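Local coordinates for oligopeptide ABC transporter, periplasmic oligopeptide-binding protein, putative (Thermotoga maritima MSB8, PDB 5IPW) that probably binds oligopeptides in the periplasm and delivers them to an ABC transporter for uptake into the cell, at residues Ser71-Ile76 / Asn228-Asn233. Residues are numbered along the deposited sequence; the frame is centred on the assembly and turned at random.
Sequences SDRWGI and NDFLEN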
loop_
_atom_site.group_PDB
_atom_site.type_symbol
_atom_site.label_atom_id
_atom_site.label_comp_id
_atom_site.label_asym_id
_atom_site.label_seq_id
_atom_site.Cartn_x
_atom_site.Cartn_y
_atom_site.Cartn_z
ATOM N N SER A 71 19.803 -2.786 -6.725
ATOM C CA SER A 71 18.571 -3.526 -6.986
ATOM C C SER A 71 17.486 -3.264 -5.944
ATOM O O SER A 71 16.300 -3.254 -6.252
ATOM C CB SER A 71 18.897 -5.020 -6.982
ATOM O OG SER A 71 17.722 -5.799 -6.890
ATOM N N ASP A 72 17.911 -3.064 -4.703
ATOM C CA ASP A 72 17.013 -2.890 -3.565
ATOM C C ASP A 72 16.647 -1.412 -3.355
ATOM O O ASP A 72 16.526 -0.947 -2.231
ATOM C CB ASP A 72 17.721 -3.450 -2.320
ATOM C CG ASP A 72 16.778 -4.102 -1.340
ATOM O OD1 ASP A 72 15.541 -4.090 -1.546
ATOM O OD2 ASP A 72 17.306 -4.643 -0.348
ATOM N N ARG A 73 16.452 -0.697 -4.461
ATOM C CA ARG A 73 16.240 0.753 -4.480
ATOM C C ARG A 73 15.092 1.198 -3.569
ATOM O O ARG A 73 15.258 2.099 -2.746
ATOM C CB ARG A 73 15.973 1.191 -5.931
ATOM C CG ARG A 73 15.548 2.638 -6.140
ATOM C CD ARG A 73 15.328 2.931 -7.619
ATOM N NE ARG A 73 16.584 2.924 -8.363
ATOM C CZ ARG A 73 17.408 3.964 -8.491
ATOM N NH1 ARG A 73 17.131 5.137 -7.934
ATOM N NH2 ARG A 73 18.528 3.837 -9.190
ATOM N N TRP A 74 13.946 0.541 -3.707
ATOM C CA TRP A 74 12.701 1.013 -3.089
ATOM C C TRP A 74 12.630 0.834 -1.581
ATOM O O TRP A 74 11.784 1.437 -0.928
ATOM C CB TRP A 74 11.499 0.361 -3.753
ATOM C CG TRP A 74 11.477 0.668 -5.193
ATOM C CD1 TRP A 74 11.742 -0.189 -6.211
ATOM C CD2 TRP A 74 11.241 1.947 -5.791
ATOM N NE1 TRP A 74 11.659 0.464 -7.414
ATOM C CE2 TRP A 74 11.353 1.779 -7.185
ATOM C CE3 TRP A 74 10.926 3.215 -5.286
ATOM C CZ2 TRP A 74 11.162 2.829 -8.084
ATOM C CZ3 TRP A 74 10.739 4.260 -6.179
ATOM C CH2 TRP A 74 10.857 4.060 -7.563
ATOM N N GLY A 75 13.508 0.008 -1.034
ATOM C CA GLY A 75 13.650 -0.093 0.404
ATOM C C GLY A 75 14.209 1.182 0.995
ATOM O O GLY A 75 13.810 1.595 2.079
ATOM N N ILE A 76 15.145 1.798 0.281
ATOM C CA ILE A 76 15.708 3.070 0.702
ATOM C C ILE A 76 14.651 4.145 0.501
ATOM O O ILE A 76 14.388 4.922 1.400
ATOM C CB ILE A 76 16.955 3.458 -0.114
ATOM C CG1 ILE A 76 18.037 2.370 -0.041
ATOM C CG2 ILE A 76 17.512 4.794 0.357
ATOM C CD1 ILE A 76 18.573 2.083 1.342
ATOM N N ASN A 228 18.879 13.040 -11.659
ATOM C CA ASN A 228 17.679 13.054 -10.831
ATOM C C ASN A 228 17.471 11.710 -10.136
ATOM O O ASN A 228 16.344 11.350 -9.820
ATOM C CB ASN A 228 16.447 13.427 -11.672
ATOM C CG ASN A 228 15.232 13.772 -10.817
ATOM O OD1 ASN A 228 15.360 14.345 -9.730
ATOM N ND2 ASN A 228 14.046 13.422 -11.304
ATOM N N ASP A 229 18.564 10.986 -9.894
ATOM C CA ASP A 229 18.527 9.671 -9.255
ATOM C C ASP A 229 18.815 9.830 -7.765
ATOM O O ASP A 229 19.961 10.069 -7.374
ATOM C CB ASP A 229 19.580 8.758 -9.903
ATOM C CG ASP A 229 19.473 7.314 -9.451
ATOM O OD1 ASP A 229 19.270 7.063 -8.248
ATOM O OD2 ASP A 229 19.608 6.414 -10.300
ATOM N N PHE A 230 17.781 9.673 -6.938
ATOM C CA PHE A 230 17.904 9.881 -5.490
ATOM C C PHE A 230 18.864 8.909 -4.804
ATOM O O PHE A 230 19.377 9.197 -3.730
ATOM C CB PHE A 230 16.538 9.776 -4.813
ATOM C CG PHE A 230 16.110 8.368 -4.545
ATOM C CD1 PHE A 230 16.454 7.743 -3.347
ATOM C CD2 PHE A 230 15.385 7.654 -5.487
ATOM C CE1 PHE A 230 16.063 6.439 -3.091
ATOM C CE2 PHE A 230 14.996 6.347 -5.238
ATOM C CZ PHE A 230 15.336 5.738 -4.039
ATOM N N LEU A 231 19.065 7.749 -5.416
ATOM C CA LEU A 231 19.885 6.684 -4.859
ATOM C C LEU A 231 21.343 6.866 -5.247
ATOM O O LEU A 231 22.229 6.766 -4.409
ATOM C CB LEU A 231 19.370 5.341 -5.384
ATOM C CG LEU A 231 19.950 4.026 -4.854
ATOM C CD1 LEU A 231 19.546 3.796 -3.405
ATOM C CD2 LEU A 231 19.464 2.868 -5.709
ATOM N N GLU A 232 21.576 7.152 -6.525
ATOM C CA GLU A 232 22.927 7.188 -7.105
ATOM C C GLU A 232 23.607 8.546 -6.946
ATOM O O GLU A 232 24.812 8.611 -6.694
ATOM C CB GLU A 232 22.879 6.844 -8.605
ATOM C CG GLU A 232 22.249 5.500 -8.963
ATOM C CD GLU A 232 23.194 4.317 -8.818
ATOM O OE1 GLU A 232 22.728 3.168 -9.016
ATOM O OE2 GLU A 232 24.393 4.528 -8.516
ATOM N N ASN A 233 22.843 9.629 -7.108
ATOM C CA ASN A 233 23.433 10.967 -7.179
ATOM C C ASN A 233 23.550 11.688 -5.831
ATOM O O ASN A 233 22.635 12.366 -5.375
ATOM C CB ASN A 233 22.685 11.836 -8.177
ATOM C CG ASN A 233 23.364 13.171 -8.396
ATOM O OD1 ASN A 233 24.505 13.367 -7.980
ATOM N ND2 ASN A 233 22.660 14.105 -9.033
#
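R73, in the first turn of helix 73-80, faces L231 in the turn that follows helix 220-227, their CA atoms 7.0 Å apart. That turn is an Asx motif: OD1 of D229 accepts the backbone N of L231 and, at 2.9 Å, the backbone N of E232. In this periplasmic binding protein of the family 5 type, the contact illustrates how one carboxylate can both shape a turn and tie it to a helix far off in sequence. The guanidinium of R73 grips D229 end-on, NH1 lying 2.9 Å from OD1 in a nearly straight bond (167°) from above the carboxylate plane, and NH2 3.0 Å from OD2 on its syn side. With three N-H groups converging on OD1, the carboxylate should be held firmly and probably stays ionised. CD2 of L231 lies over one guanidinium face, 3.6 Å from R73 CZ, while F230 stands at the edge, its ring turned 81° from the guanidinium plane. I76 CG1 meets L231 CD1 at 4.0 Å, and both side chains touch W67 of strand 62-67. R73 runs extended to CD, then bends at chi3 to turn its guanidinium toward D229; chi1 (172°) sets its CG 3.8 Å from F230 CZ.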